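PDB 3V0R: major allergen Alt a 1 from Alternaria alternata, which may bind host plant thaumatin-like proteins and inhibit their beta-glucanase activity, and forms a disulfide-linked beta-barrel homodimer. Local coordinates for residues S69-S74 against L82-K87. Numbering follows the deposited sequence.
With 8AC (8-aminooctanoic acid), chain L.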
loop_
_atom_site.group_PDB
_atom_site.type_symbol
_atom_site.label_atom_id
_atom_site.label_comp_id
_atom_site.label_asym_id
_atom_site.label_seq_id
_atom_site.Cartn_x
_atom_site.Cartn_y
_atom_site.Cartn_z
ATOM N N SER A 69 5.953 3.021 -8.329
ATOM C CA SER A 69 6.865 2.259 -9.219
ATOM C C SER A 69 7.615 3.004 -10.351
ATOM O O SER A 69 7.091 3.838 -11.088
ATOM C CB SER A 69 6.204 1.014 -9.838
ATOM O OG SER A 69 7.228 0.031 -10.099
ATOM N N PHE A 70 8.857 2.608 -10.525
ATOM C CA PHE A 70 9.626 3.091 -11.631
ATOM C C PHE A 70 9.234 2.363 -12.943
ATOM O O PHE A 70 9.786 2.642 -13.985
ATOM C CB PHE A 70 11.109 2.881 -11.268
ATOM C CG PHE A 70 11.520 1.443 -11.210
ATOM C CD1 PHE A 70 11.111 0.633 -10.181
ATOM C CD2 PHE A 70 12.288 0.887 -12.226
ATOM C CE1 PHE A 70 11.431 -0.727 -10.170
ATOM C CE2 PHE A 70 12.644 -0.452 -12.202
ATOM C CZ PHE A 70 12.224 -1.254 -11.170
ATOM N N MET A 71 8.318 1.402 -12.877
ATOM C CA MET A 71 7.949 0.600 -14.054
ATOM C C MET A 71 6.474 0.857 -14.423
ATOM O O MET A 71 5.625 0.926 -13.539
ATOM C CB MET A 71 8.022 -0.874 -13.728
ATOM C CG MET A 71 9.406 -1.424 -13.454
ATOM S SD MET A 71 10.472 -1.272 -14.898
ATOM C CE MET A 71 9.431 -2.185 -16.041
ATOM N N ASP A 72 6.217 0.912 -15.723
ATOM C CA ASP A 72 4.852 0.898 -16.288
ATOM C C ASP A 72 4.667 -0.359 -17.040
ATOM O O ASP A 72 5.627 -0.931 -17.537
ATOM C CB ASP A 72 4.602 2.068 -17.211
ATOM C CG ASP A 72 4.542 3.429 -16.443
ATOM O OD1 ASP A 72 4.280 3.461 -15.236
ATOM O OD2 ASP A 72 4.740 4.463 -17.096
ATOM N N PHE A 73 3.409 -0.803 -17.131
ATOM C CA PHE A 73 3.052 -1.934 -17.966
ATOM C C PHE A 73 1.770 -1.694 -18.752
ATOM O O PHE A 73 0.959 -0.852 -18.403
ATOM C CB PHE A 73 2.953 -3.213 -17.153
ATOM C CG PHE A 73 1.641 -3.369 -16.403
ATOM C CD1 PHE A 73 1.429 -2.734 -15.237
ATOM C CD2 PHE A 73 0.631 -4.211 -16.896
ATOM C CE1 PHE A 73 0.261 -2.912 -14.488
ATOM C CE2 PHE A 73 -0.559 -4.391 -16.172
ATOM C CZ PHE A 73 -0.746 -3.734 -14.963
ATOM N N SER A 74 1.612 -2.474 -19.828
ATOM C CA SER A 74 0.422 -2.521 -20.606
ATOM C C SER A 74 0.118 -3.976 -20.954
ATOM O O SER A 74 1.024 -4.794 -20.942
ATOM C CB SER A 74 0.671 -1.701 -21.890
ATOM O OG SER A 74 -0.505 -1.548 -22.657
ATOM N N LEU A 82 2.144 -9.046 -22.540
ATOM C CA LEU A 82 2.623 -8.034 -21.630
ATOM C C LEU A 82 3.670 -7.140 -22.280
ATOM O O LEU A 82 4.548 -7.637 -22.964
ATOM C CB LEU A 82 3.313 -8.723 -20.444
ATOM C CG LEU A 82 4.019 -7.834 -19.430
ATOM C CD1 LEU A 82 3.061 -6.997 -18.611
ATOM C CD2 LEU A 82 4.895 -8.622 -18.453
ATOM N N LEU A 83 3.605 -5.851 -21.991
ATOM C CA LEU A 83 4.622 -4.881 -22.369
ATOM C C LEU A 83 5.022 -4.098 -21.115
ATOM O O LEU A 83 4.190 -3.669 -20.357
ATOM C CB LEU A 83 4.011 -3.913 -23.385
ATOM C CG LEU A 83 4.799 -2.691 -23.779
ATOM C CD1 LEU A 83 6.092 -3.059 -24.428
ATOM C CD2 LEU A 83 4.009 -1.745 -24.739
ATOM N N LEU A 84 6.320 -4.026 -20.865
ATOM C CA LEU A 84 6.890 -3.229 -19.763
ATOM C C LEU A 84 7.675 -2.069 -20.320
ATOM O O LEU A 84 8.265 -2.189 -21.381
ATOM C CB LEU A 84 7.823 -4.099 -18.925
ATOM C CG LEU A 84 7.248 -5.313 -18.221
ATOM C CD1 LEU A 84 8.365 -6.198 -17.619
ATOM C CD2 LEU A 84 6.306 -4.815 -17.093
ATOM N N LYS A 85 7.750 -0.967 -19.585
ATOM C CA LYS A 85 8.537 0.147 -19.941
ATOM C C LYS A 85 9.235 0.723 -18.735
ATOM O O LYS A 85 8.620 0.890 -17.680
ATOM C CB LYS A 85 7.648 1.199 -20.549
ATOM C CG LYS A 85 8.352 2.473 -20.883
ATOM C CD LYS A 85 7.445 3.516 -21.514
ATOM C CE LYS A 85 6.460 4.091 -20.519
ATOM N NZ LYS A 85 5.679 5.243 -21.097
ATOM N N GLN A 86 10.510 1.034 -18.887
ATOM C CA GLN A 86 11.333 1.622 -17.832
ATOM C C GLN A 86 12.092 2.835 -18.444
ATOM O O GLN A 86 12.972 2.666 -19.311
ATOM C CB GLN A 86 12.378 0.555 -17.377
ATOM C CG GLN A 86 13.193 0.953 -16.121
ATOM C CD GLN A 86 14.374 0.073 -15.819
ATOM O OE1 GLN A 86 14.706 -0.877 -16.550
ATOM N NE2 GLN A 86 15.078 0.410 -14.750
ATOM N N LYS A 87 11.773 4.023 -17.992
ATOM C CA LYS A 87 12.497 5.181 -18.439
ATOM C C LYS A 87 13.662 5.500 -17.476
ATOM O O LYS A 87 13.456 6.096 -16.380
ATOM C CB LYS A 87 11.545 6.369 -18.518
ATOM C CG LYS A 87 12.218 7.621 -19.045
ATOM C CD LYS A 87 11.224 8.734 -19.353
ATOM C CE LYS A 87 11.924 9.916 -20.002
ATOM N NZ LYS A 87 10.926 10.948 -20.410
HETATM N NAA 8AC L . 27.009 -3.250 -15.285
HETATM O OAB 8AC L . 16.899 -2.344 -16.365
HETATM O OAC 8AC L . 16.918 -1.935 -14.265
HETATM C CAD 8AC L . 25.685 -2.952 -14.721
HETATM C CAE 8AC L . 24.668 -3.869 -15.364
HETATM C CAF 8AC L . 23.458 -4.092 -14.478
HETATM C CAG 8AC L . 22.318 -3.221 -15.023
HETATM C CAH 8AC L . 20.991 -3.858 -14.822
HETATM C CAI 8AC L . 19.875 -2.804 -15.077
HETATM C CAJ 8AC L . 18.538 -3.495 -15.210
HETATM C CAK 8AC L . 17.372 -2.486 -15.262
HETATM O O HOH W 1 9.087 3.782 -16.493
HETATM O O HOH W 2 11.905 4.081 -14.542
#
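F70, M71 and Q86 meet where the two arms of an antiparallel beta hairpin begin to part. The Q86 side chain runs out extended, CG anti to the backbone N (chi1 -172°), and passes both partners on its way. M71 SD touches Q86 CB at 3.6 Å. Further out, Q86 NE2 sits at the edge of the F70 ring, near its plane, 3.6 Å from F70 CE2. Ring and amide planes are steeply turned, 71° apart. M71 CG lies over one face of the same ring. The M71 chain bends at chi2 and chi3, which swings CE back to L84 CB and to the carbonyl of K85.

Along the strands, D72 and S74 form hydrogen-bonded pairs with K85 and L83. D72 N bonds to K85 O at 3.1 Å. F73 and L84 form the non-hydrogen-bonded pair between them. F73 CB rests on L84 CD2 at 3.7 Å, while the F73 and L82 side chains cross at about a right angle. These residues face the barrel interior, where F36 meets the F73 ring edge-to-face. On the other face D72 and K85 lie side by side, pointing the same way. D72 OD2 stays 4.2 Å from K85 NZ, too far for a salt bridge; K85 also makes a cation-pi contact with W62.

On the F70 side of D72, water takes the place of direct backbone bonds between the segments. One water accepts from K87 N and lies within hydrogen-bonding distance of F70 O and K85 O; a second lies within reach of F70 O and K87 O.

Q86 NE2 donates to OAC of 8-aminooctanoic acid at 3.0 Å. Q86 OE1 is 2.6 Å from OAB, which suggests a protonated acid. M71 thus packs on the aliphatic base of Q86 and F70 meets its amide nitrogen, while the amide turns both oxygen and nitrogen to the ligand's carboxyl group.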